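Local coordinates for protein transcriptional regulator, TetR family (PDB 3ON4) that probably binds DNA through a predicted helix-turn-helix motif and regulates transcription as a TetR-family regulator, at residues L16-E20 against A60-H65; I23-N29 against M111-D115; H65-A70 against F130-I134; L162-L167 against F178-V182. One frame throughout, in Å; residues are numbered along the deposited sequence.

Contact 1 of 4, residues L16-E20 against A60-H65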
# COMPACT_ATOMS: atom_id res chain seq x y z
N LEU A 16 -19.88 11.30 -5.63
CA LEU A 16 -19.12 10.67 -4.56
C LEU A 16 -18.90 9.17 -4.86
O LEU A 16 -17.78 8.67 -4.71
CB LEU A 16 -19.82 10.85 -3.22
CG LEU A 16 -19.74 12.26 -2.64
CD1 LEU A 16 -20.79 12.44 -1.52
CD2 LEU A 16 -18.32 12.56 -2.16
N ALA A 17 -19.94 8.49 -5.30
CA ALA A 17 -19.84 7.03 -5.53
C ALA A 17 -18.85 6.67 -6.65
O ALA A 17 -18.05 5.72 -6.51
CB ALA A 17 -21.23 6.42 -5.77
N VAL A 18 -18.88 7.43 -7.75
CA VAL A 18 -17.93 7.15 -8.85
C VAL A 18 -16.53 7.59 -8.47
O VAL A 18 -15.56 6.90 -8.78
CB VAL A 18 -18.33 7.80 -10.19
CG1 VAL A 18 -17.54 7.14 -11.36
CG2 VAL A 18 -19.79 7.69 -10.43
N ALA A 19 -16.40 8.72 -7.75
CA ALA A 19 -15.07 9.19 -7.33
C ALA A 19 -14.41 8.15 -6.43
O ALA A 19 -13.21 7.81 -6.58
CB ALA A 19 -15.17 10.57 -6.61
N GLU A 20 -15.20 7.63 -5.50
CA GLU A 20 -14.75 6.58 -4.61
C GLU A 20 -14.21 5.38 -5.40
O GLU A 20 -13.14 4.86 -5.11
CB GLU A 20 -15.90 6.15 -3.70
CG GLU A 20 -15.53 5.11 -2.65
CD GLU A 20 -16.75 4.58 -1.88
OE1 GLU A 20 -17.71 4.06 -2.50
OE2 GLU A 20 -16.73 4.65 -0.64
N ALA A 60 -14.41 14.90 1.05
CA ALA A 60 -15.77 14.41 1.15
C ALA A 60 -15.87 12.89 0.88
O ALA A 60 -16.61 12.18 1.57
CB ALA A 60 -16.70 15.22 0.19
N VAL A 61 -15.11 12.38 -0.09
CA VAL A 61 -15.10 10.94 -0.39
C VAL A 61 -14.57 10.15 0.81
O VAL A 61 -15.17 9.16 1.23
CB VAL A 61 -14.22 10.62 -1.64
CG1 VAL A 61 -13.99 9.10 -1.77
CG2 VAL A 61 -14.87 11.19 -2.90
N ILE A 62 -13.47 10.59 1.41
CA ILE A 62 -12.89 9.83 2.52
C ILE A 62 -13.83 9.91 3.72
O ILE A 62 -14.06 8.91 4.39
CB ILE A 62 -11.50 10.27 2.95
CG1 ILE A 62 -10.52 10.21 1.80
CG2 ILE A 62 -10.98 9.34 4.09
CD1 ILE A 62 -9.24 11.07 2.01
N SER A 63 -14.39 11.09 3.98
CA SER A 63 -15.30 11.26 5.09
C SER A 63 -16.55 10.34 4.98
O SER A 63 -16.93 9.67 5.95
CB SER A 63 -15.70 12.74 5.23
OG SER A 63 -16.56 12.94 6.34
N TRP A 64 -17.16 10.31 3.79
CA TRP A 64 -18.28 9.43 3.50
C TRP A 64 -17.92 7.95 3.68
O TRP A 64 -18.65 7.17 4.34
CB TRP A 64 -18.68 9.67 2.06
CG TRP A 64 -19.83 8.88 1.57
CD1 TRP A 64 -21.04 8.73 2.17
CD2 TRP A 64 -19.90 8.18 0.32
NE1 TRP A 64 -21.86 7.94 1.39
CE2 TRP A 64 -21.18 7.60 0.24
CE3 TRP A 64 -18.99 7.97 -0.73
CZ2 TRP A 64 -21.58 6.83 -0.86
CZ3 TRP A 64 -19.38 7.20 -1.81
CH2 TRP A 64 -20.67 6.65 -1.87
N HIS A 65 -16.78 7.56 3.11
CA HIS A 65 -16.33 6.18 3.17
C HIS A 65 -16.10 5.75 4.61
O HIS A 65 -16.46 4.64 4.99
CB HIS A 65 -15.03 6.00 2.38
CG HIS A 65 -14.57 4.58 2.25
ND1 HIS A 65 -15.04 3.73 1.28
CD2 HIS A 65 -13.61 3.89 2.91
CE1 HIS A 65 -14.42 2.56 1.37
NE2 HIS A 65 -13.54 2.64 2.35
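E20 reaches H65 with a stretched chain: CG stands anti to the backbone N (chi1 -176°), and the carbons beyond it continue straight. H65 also has its CG anti to the backbone N. This puts E20 OE2 at the edge of the imidazole, where it accepts a hydrogen bond from H65 ND1 at 2.7 Å. The bond is nearly straight (167°). E20 OE2 lies close to the imidazole plane, while H65 ND1 approaches from above the carboxylate plane; the two planes are almost perpendicular. E20 OE1 forms a salt bridge with K68, so each carboxylate oxygen has a partner. The nearby lysine and histidine would probably favour the charged form of the acid.

L16 lays its CB over one face of the W64 six-membered ring, a CH-pi contact 4.2 Å from the centroid. Its CD2 turns the other way and touches V61 CG2 at 3.8 Å and A60 CB. V61 CG2 also meets A19 CB, and V61 CG1 packs on the CA of E20. A17 CB lies against W64 CH2 at 3.9 Å.

Segments 16-20 and 60-65, on helices 11-26 and 54-77, cross at -94°. A19 leans on helix 33-40; V61 and H65 touch L108 of helix 108-115.

Contact 2 of 4, residues I23-N29 against M111-D115. With NA (sodium ion), chain I.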
# COMPACT_ATOMS: atom_id res chain seq x y z
N ILE A 23 -10.93 6.28 -7.30
CA ILE A 23 -9.79 6.39 -6.38
C ILE A 23 -9.35 4.99 -5.97
O ILE A 23 -8.14 4.67 -6.01
CB ILE A 23 -10.11 7.28 -5.16
CG1 ILE A 23 -10.29 8.74 -5.61
CG2 ILE A 23 -8.98 7.14 -4.11
CD1 ILE A 23 -10.95 9.65 -4.52
N GLN A 24 -10.31 4.14 -5.62
CA GLN A 24 -10.02 2.76 -5.26
C GLN A 24 -9.38 1.93 -6.37
O GLN A 24 -8.70 0.95 -6.08
CB GLN A 24 -11.25 2.03 -4.75
CG GLN A 24 -11.75 2.53 -3.40
CD GLN A 24 -12.85 1.67 -2.88
OE1 GLN A 24 -14.02 1.93 -3.12
NE2 GLN A 24 -12.48 0.58 -2.19
N LYS A 25 -9.65 2.27 -7.64
CA LYS A 25 -9.11 1.51 -8.76
C LYS A 25 -7.72 2.05 -9.14
O LYS A 25 -6.76 1.30 -9.29
CB LYS A 25 -10.03 1.58 -9.98
CG LYS A 25 -11.34 0.79 -9.81
CD LYS A 25 -12.29 1.01 -10.96
CE LYS A 25 -13.56 0.20 -10.78
NZ LYS A 25 -14.42 0.26 -11.99
N ASP A 26 -7.64 3.37 -9.27
CA ASP A 26 -6.49 4.02 -9.95
C ASP A 26 -5.69 4.97 -9.10
O ASP A 26 -4.51 5.23 -9.42
CB ASP A 26 -6.97 4.82 -11.16
CG ASP A 26 -7.62 3.96 -12.23
OD1 ASP A 26 -7.36 2.74 -12.32
OD2 ASP A 26 -8.41 4.54 -13.00
N GLY A 27 -6.31 5.51 -8.06
CA GLY A 27 -5.64 6.43 -7.15
C GLY A 27 -6.02 7.87 -7.42
O GLY A 27 -6.36 8.22 -8.54
N TYR A 28 -5.94 8.70 -6.37
CA TYR A 28 -6.36 10.10 -6.41
C TYR A 28 -5.68 10.93 -7.49
O TYR A 28 -6.30 11.78 -8.06
CB TYR A 28 -6.07 10.73 -5.05
CG TYR A 28 -6.50 12.18 -4.88
CD1 TYR A 28 -7.83 12.51 -4.62
CD2 TYR A 28 -5.58 13.21 -4.96
CE1 TYR A 28 -8.22 13.83 -4.45
CE2 TYR A 28 -5.97 14.53 -4.79
CZ TYR A 28 -7.30 14.83 -4.53
OH TYR A 28 -7.67 16.14 -4.36
N ASN A 29 -4.39 10.70 -7.73
CA ASN A 29 -3.64 11.45 -8.74
C ASN A 29 -3.80 10.90 -10.18
O ASN A 29 -3.12 11.34 -11.11
CB ASN A 29 -2.16 11.51 -8.36
CG ASN A 29 -1.92 12.30 -7.08
OD1 ASN A 29 -2.51 13.37 -6.89
ND2 ASN A 29 -1.04 11.78 -6.21
N MSE A 111 -5.12 3.47 -0.59
CA MSE A 111 -4.79 4.31 -1.73
C MSE A 111 -4.33 5.70 -1.29
O MSE A 111 -3.27 6.21 -1.75
CB MSE A 111 -5.98 4.40 -2.67
CG MSE A 111 -6.20 3.13 -3.48
SE MSE A 111 -4.66 2.66 -4.56
CE MSE A 111 -5.62 2.36 -6.26
N PHE A 112 -5.09 6.32 -0.40
CA PHE A 112 -4.67 7.64 0.11
C PHE A 112 -3.37 7.56 0.91
O PHE A 112 -2.53 8.45 0.80
CB PHE A 112 -5.78 8.29 0.90
CG PHE A 112 -6.82 8.93 0.06
CD1 PHE A 112 -6.52 10.05 -0.71
CD2 PHE A 112 -8.14 8.47 0.07
CE1 PHE A 112 -7.50 10.66 -1.46
CE2 PHE A 112 -9.09 9.08 -0.69
CZ PHE A 112 -8.76 10.20 -1.44
N ALA A 113 -3.18 6.49 1.68
CA ALA A 113 -1.90 6.29 2.36
C ALA A 113 -0.72 6.25 1.39
O ALA A 113 0.31 6.84 1.67
CB ALA A 113 -1.90 5.02 3.22
N SER A 114 -0.86 5.55 0.27
CA SER A 114 0.22 5.50 -0.72
C SER A 114 0.53 6.90 -1.31
O SER A 114 1.70 7.23 -1.55
CB SER A 114 -0.10 4.49 -1.84
OG SER A 114 -1.07 4.98 -2.77
N ASP A 115 -0.51 7.70 -1.53
CA ASP A 115 -0.39 9.01 -2.15
C ASP A 115 -0.11 10.14 -1.15
O ASP A 115 0.02 11.30 -1.54
CB ASP A 115 -1.69 9.35 -2.89
CG ASP A 115 -2.01 8.36 -4.00
OD1 ASP A 115 -1.06 7.83 -4.61
OD2 ASP A 115 -3.20 8.10 -4.23
NA NA I . -0.49 5.47 -5.12
O HOH W 1 -5.64 7.82 -3.53
O HOH W 2 0.63 9.49 -5.93
O HOH W 3 -2.86 5.38 -5.41
O HOH W 4 1.75 6.09 -5.21
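M111, a selenomethionine, reaches into the end of helix 11-26. Its CB faces I23 CG2 at 4.3 Å, and CG lies 3.5 Å from I23 O. The chain then bends at chi2 (-59°). SE makes the second bend, near the water that binds D115 OD2 and the sodium. This sends CE among the last carbonyls of the helix: the oxygens of I23, Q24 and K25 each lie 3.4 Å from M111 CE. CE is also close to G27 N, where the chain leaves the helix.

F112 packs beside it. Its CZ meets I23 CD1 at 3.8 Å, and its edge at CE1 meets Y28 CD1 at 3.7 Å. The two aromatic planes are inclined at 47°.

D115 joins the segments through water. One water accepts from Y28 N and donates to D115 OD2. A second accepts from N29 ND2 and donates to D115 OD1; N29 ND2 also bonds S118 OG. D115 OD1 and S114 OG each bind the sodium ion at 2.5 Å, and S114 and D115 of the second subunit complete the site with two waters.

The sodium thus joins the two subunits directly. Its positive charge would offset the paired carboxylates, which otherwise would probably repel each other.

Contact 3 of 4, residues H65-A70 against F130-I134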
# COMPACT_ATOMS: atom_id res chain seq x y z
N HIS A 65 -16.78 7.56 3.11
CA HIS A 65 -16.33 6.18 3.17
C HIS A 65 -16.10 5.75 4.61
O HIS A 65 -16.46 4.64 4.99
CB HIS A 65 -15.03 6.00 2.38
CG HIS A 65 -14.57 4.58 2.25
ND1 HIS A 65 -15.04 3.73 1.28
CD2 HIS A 65 -13.61 3.89 2.91
CE1 HIS A 65 -14.42 2.56 1.37
NE2 HIS A 65 -13.54 2.64 2.35
N THR A 66 -15.46 6.62 5.40
CA THR A 66 -15.22 6.33 6.82
C THR A 66 -16.53 6.14 7.60
O THR A 66 -16.65 5.23 8.43
CB THR A 66 -14.38 7.42 7.49
OG1 THR A 66 -13.13 7.57 6.77
CG2 THR A 66 -14.08 7.05 8.97
N ASP A 67 -17.52 6.98 7.32
CA ASP A 67 -18.83 6.85 7.93
C ASP A 67 -19.49 5.52 7.59
O ASP A 67 -20.12 4.90 8.44
CB ASP A 67 -19.75 7.99 7.49
CG ASP A 67 -19.44 9.31 8.18
OD1 ASP A 67 -18.68 9.33 9.18
OD2 ASP A 67 -19.99 10.34 7.73
N LYS A 68 -19.37 5.10 6.33
CA LYS A 68 -19.91 3.82 5.88
C LYS A 68 -19.23 2.65 6.58
O LYS A 68 -19.92 1.74 7.07
CB LYS A 68 -19.76 3.64 4.38
CG LYS A 68 -20.70 4.53 3.57
CD LYS A 68 -20.82 4.07 2.13
CE LYS A 68 -19.57 4.38 1.31
NZ LYS A 68 -19.76 3.92 -0.11
N ILE A 69 -17.90 2.68 6.65
CA ILE A 69 -17.14 1.64 7.35
C ILE A 69 -17.46 1.61 8.84
O ILE A 69 -17.58 0.53 9.43
CB ILE A 69 -15.63 1.82 7.17
CG1 ILE A 69 -15.24 1.66 5.70
CG2 ILE A 69 -14.89 0.77 7.96
CD1 ILE A 69 -15.31 0.23 5.21
N ALA A 70 -17.57 2.79 9.47
CA ALA A 70 -17.96 2.88 10.87
C ALA A 70 -19.28 2.14 11.17
O ALA A 70 -19.39 1.47 12.20
CB ALA A 70 -18.05 4.34 11.33
N PHE A 130 -9.44 7.71 9.24
CA PHE A 130 -9.89 6.38 8.77
C PHE A 130 -9.13 5.25 9.46
O PHE A 130 -9.73 4.34 10.03
CB PHE A 130 -9.74 6.29 7.24
CG PHE A 130 -10.03 4.92 6.65
CD1 PHE A 130 -11.32 4.54 6.36
CD2 PHE A 130 -9.01 4.02 6.39
CE1 PHE A 130 -11.60 3.30 5.80
CE2 PHE A 130 -9.28 2.75 5.85
CZ PHE A 130 -10.58 2.40 5.53
N PHE A 131 -7.80 5.33 9.43
CA PHE A 131 -7.00 4.30 10.09
C PHE A 131 -7.15 4.28 11.61
O PHE A 131 -7.23 3.21 12.21
CB PHE A 131 -5.54 4.38 9.64
CG PHE A 131 -5.36 3.87 8.23
CD1 PHE A 131 -5.56 2.53 7.95
CD2 PHE A 131 -5.09 4.74 7.18
CE1 PHE A 131 -5.46 2.05 6.66
CE2 PHE A 131 -4.98 4.26 5.89
CZ PHE A 131 -5.17 2.92 5.63
N GLU A 132 -7.21 5.46 12.22
CA GLU A 132 -7.42 5.57 13.66
C GLU A 132 -8.73 4.89 14.06
O GLU A 132 -8.77 4.19 15.06
CB GLU A 132 -7.41 7.06 14.09
CG GLU A 132 -5.98 7.60 14.08
CD GLU A 132 -5.89 9.12 14.08
OE1 GLU A 132 -6.92 9.80 14.31
OE2 GLU A 132 -4.75 9.62 13.83
N LEU A 133 -9.79 5.05 13.26
CA LEU A 133 -11.07 4.41 13.54
C LEU A 133 -10.97 2.88 13.45
O LEU A 133 -11.47 2.18 14.33
CB LEU A 133 -12.13 4.89 12.57
CG LEU A 133 -13.55 4.41 12.88
CD1 LEU A 133 -14.56 5.56 12.71
CD2 LEU A 133 -13.87 3.24 11.99
N ILE A 134 -10.29 2.39 12.42
CA ILE A 134 -10.13 0.96 12.21
C ILE A 134 -9.31 0.33 13.33
O ILE A 134 -9.70 -0.68 13.89
CB ILE A 134 -9.48 0.62 10.85
CG1 ILE A 134 -10.37 1.02 9.66
CG2 ILE A 134 -9.09 -0.89 10.77
CD1 ILE A 134 -11.65 0.30 9.55
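F130 and H65 meet obliquely, their ring planes inclined at 38° and their centroids 5.7 Å apart. F130 CE1 comes to the edge of the imidazole, near its plane, and lies 3.6 Å from H65 CD2. With CG anti to the backbone N (chi1 174°), F130 swings its ring across to the facing helix. T66 OG1 and I69 CG1 both lie at the edge of the phenyl ring. T66 OG1 is 3.6 Å from F130 CD1, but this is a packing contact: the hydroxyl is hydrogen-bonded to I62 O in its own helix.

I69 crosses I134 obliquely, and its CG2 touches I134 CD1 at 3.6 Å. L133 and T66 lie alongside, pointing opposite ways. L133 CD1 touches both T66 CG2 and A70 CB, 3.9 Å from the latter. No hydrogen bond crosses between the segments, so apolar and aromatic contacts join them.

Segments 65-70 and 130-134 run almost parallel, at 8°, their axes 10.4 Å apart; they lie on helices 54-77 and 121-144. I69 also touches L98, and I134 touches F91 and I160, so helices 84-98 and 149-173 close over the same core. Such side-by-side packing is consistent with the all-helical fold of TetR-family regulators.

Contact 4 of 4, residues L162-L167 against F178-V182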
# COMPACT_ATOMS: atom_id res chain seq x y z
N LEU A 162 -1.38 -6.13 7.56
CA LEU A 162 -1.46 -7.31 6.74
C LEU A 162 -2.60 -7.19 5.74
O LEU A 162 -2.45 -7.58 4.60
CB LEU A 162 -1.62 -8.56 7.60
CG LEU A 162 -1.46 -9.93 6.98
CD1 LEU A 162 -0.19 -10.05 6.09
CD2 LEU A 162 -1.40 -10.94 8.12
N VAL A 163 -3.73 -6.66 6.19
CA VAL A 163 -4.88 -6.44 5.31
C VAL A 163 -4.47 -5.52 4.16
O VAL A 163 -4.73 -5.84 2.99
CB VAL A 163 -6.08 -5.85 6.08
CG1 VAL A 163 -7.12 -5.24 5.10
CG2 VAL A 163 -6.70 -6.89 7.01
N GLU A 164 -3.83 -4.40 4.47
CA GLU A 164 -3.45 -3.43 3.44
C GLU A 164 -2.44 -4.03 2.46
O GLU A 164 -2.62 -3.97 1.23
CB GLU A 164 -2.93 -2.13 4.06
CG GLU A 164 -3.98 -1.34 4.86
CD GLU A 164 -5.14 -0.84 4.03
OE1 GLU A 164 -4.96 -0.61 2.82
OE2 GLU A 164 -6.23 -0.61 4.59
N GLY A 165 -1.39 -4.64 2.98
CA GLY A 165 -0.36 -5.23 2.13
C GLY A 165 -0.88 -6.41 1.32
O GLY A 165 -0.50 -6.58 0.15
N GLY A 166 -1.71 -7.24 1.93
CA GLY A 166 -2.35 -8.37 1.26
C GLY A 166 -3.23 -7.96 0.09
O GLY A 166 -3.17 -8.56 -1.01
N LEU A 167 -4.02 -6.91 0.31
CA LEU A 167 -4.88 -6.38 -0.77
C LEU A 167 -4.04 -5.78 -1.87
O LEU A 167 -4.31 -5.98 -3.04
CB LEU A 167 -5.86 -5.31 -0.25
CG LEU A 167 -7.05 -5.78 0.56
CD1 LEU A 167 -7.81 -4.59 1.17
CD2 LEU A 167 -7.97 -6.63 -0.33
N PHE A 178 -2.63 -14.32 -1.34
CA PHE A 178 -2.22 -13.18 -0.50
C PHE A 178 -3.32 -12.85 0.55
O PHE A 178 -3.02 -12.48 1.69
CB PHE A 178 -1.91 -11.94 -1.33
CG PHE A 178 -0.62 -12.02 -2.11
CD1 PHE A 178 0.60 -11.74 -1.51
CD2 PHE A 178 -0.63 -12.36 -3.47
CE1 PHE A 178 1.77 -11.80 -2.23
CE2 PHE A 178 0.55 -12.41 -4.20
CZ PHE A 178 1.76 -12.13 -3.58
N LEU A 179 -4.58 -12.99 0.14
CA LEU A 179 -5.71 -12.72 1.02
C LEU A 179 -5.94 -13.88 1.98
O LEU A 179 -6.34 -13.68 3.12
CB LEU A 179 -6.96 -12.45 0.19
CG LEU A 179 -6.83 -11.30 -0.82
CD1 LEU A 179 -8.08 -11.15 -1.65
CD2 LEU A 179 -6.51 -10.02 -0.10
N GLU A 180 -5.70 -15.10 1.50
CA GLU A 180 -5.80 -16.29 2.36
C GLU A 180 -4.81 -16.17 3.51
O GLU A 180 -5.11 -16.56 4.62
CB GLU A 180 -5.57 -17.56 1.56
CG GLU A 180 -6.69 -17.87 0.57
CD GLU A 180 -6.38 -19.07 -0.31
OE1 GLU A 180 -5.28 -19.64 -0.19
OE2 GLU A 180 -7.24 -19.45 -1.14
N GLY A 181 -3.64 -15.62 3.23
CA GLY A 181 -2.60 -15.37 4.22
C GLY A 181 -3.02 -14.46 5.36
O GLY A 181 -2.62 -14.66 6.51
N VAL A 182 -3.83 -13.46 5.03
CA VAL A 182 -4.38 -12.56 6.03
C VAL A 182 -5.32 -13.36 6.94
O VAL A 182 -5.24 -13.26 8.17
CB VAL A 182 -5.19 -11.43 5.41
CG1 VAL A 182 -5.70 -10.48 6.52
CG2 VAL A 182 -4.34 -10.68 4.37
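V182 and G166 bury much of the surface in this antiparallel helix pair, which belongs to the C-terminal helical domain of a TetR-family protein. The segments run at 168° to each other with their axes 8.6 Å apart. Helix 149-173 turns back into helix 177-189 through a short connection, so the two form a helical hairpin.

V182 points toward the facing helix and uses both branches. CG2 stands anti to the carbonyl carbon and lies against the backbone of L162, 3.6 Å from L162 O. It also reaches L162 CG at 4.0 Å. CG1 takes the other direction and meets V163 CG2 at 3.8 Å, the two valines crossing at about a right angle.

G166 gives the helices room to approach. Its CA lies 5.1 Å from the CA of F178. With no side chain at G166, V182 CG2 can sit close to the G166 CA, 4.4 Å away. The bare backbone lets F178 CB come within 3.6 Å of G166 O.

L179 CD2 also lies against G166 O and reaches on to L167. The two leucines cross at about a right angle, and both also touch helix 84-98, L167 on I95 and L179 on L96. F178 directs its ring away from this centre, onto L169, A170 and Y173 of the same chain and S161 of the second subunit. G181 O accepts a hydrogen bond from Q158 NE2 of the second subunit, so the hairpin also takes part in the dimer interface. Between the two leucines, the methyls L167 CD2 and L179 CD2 meet at 3.7 Å.

From the N terminus, helix 11-26 enters contact 1 first and contact 2 at its far end. Contact 1 closes across the predicted helix-turn-helix region, on helix 54-77. Contact 2 closes later, on helix 108-115, and touches contact 1 through I62 and F112. Helix 54-77 runs on into contact 3, which shares H65 with contact 1 and ends on helix 121-144. Contact 2 crosses both contact 1 and contact 3; contact 1 closes before contact 3 opens. Contact 4 follows in series as a short hairpin, about 23 Å from contact 1 between centres. Contacts 1 and 2 tie helix 11-26 to helices 54-77 and 108-115; contacts 2 and 4 also touch the second subunit.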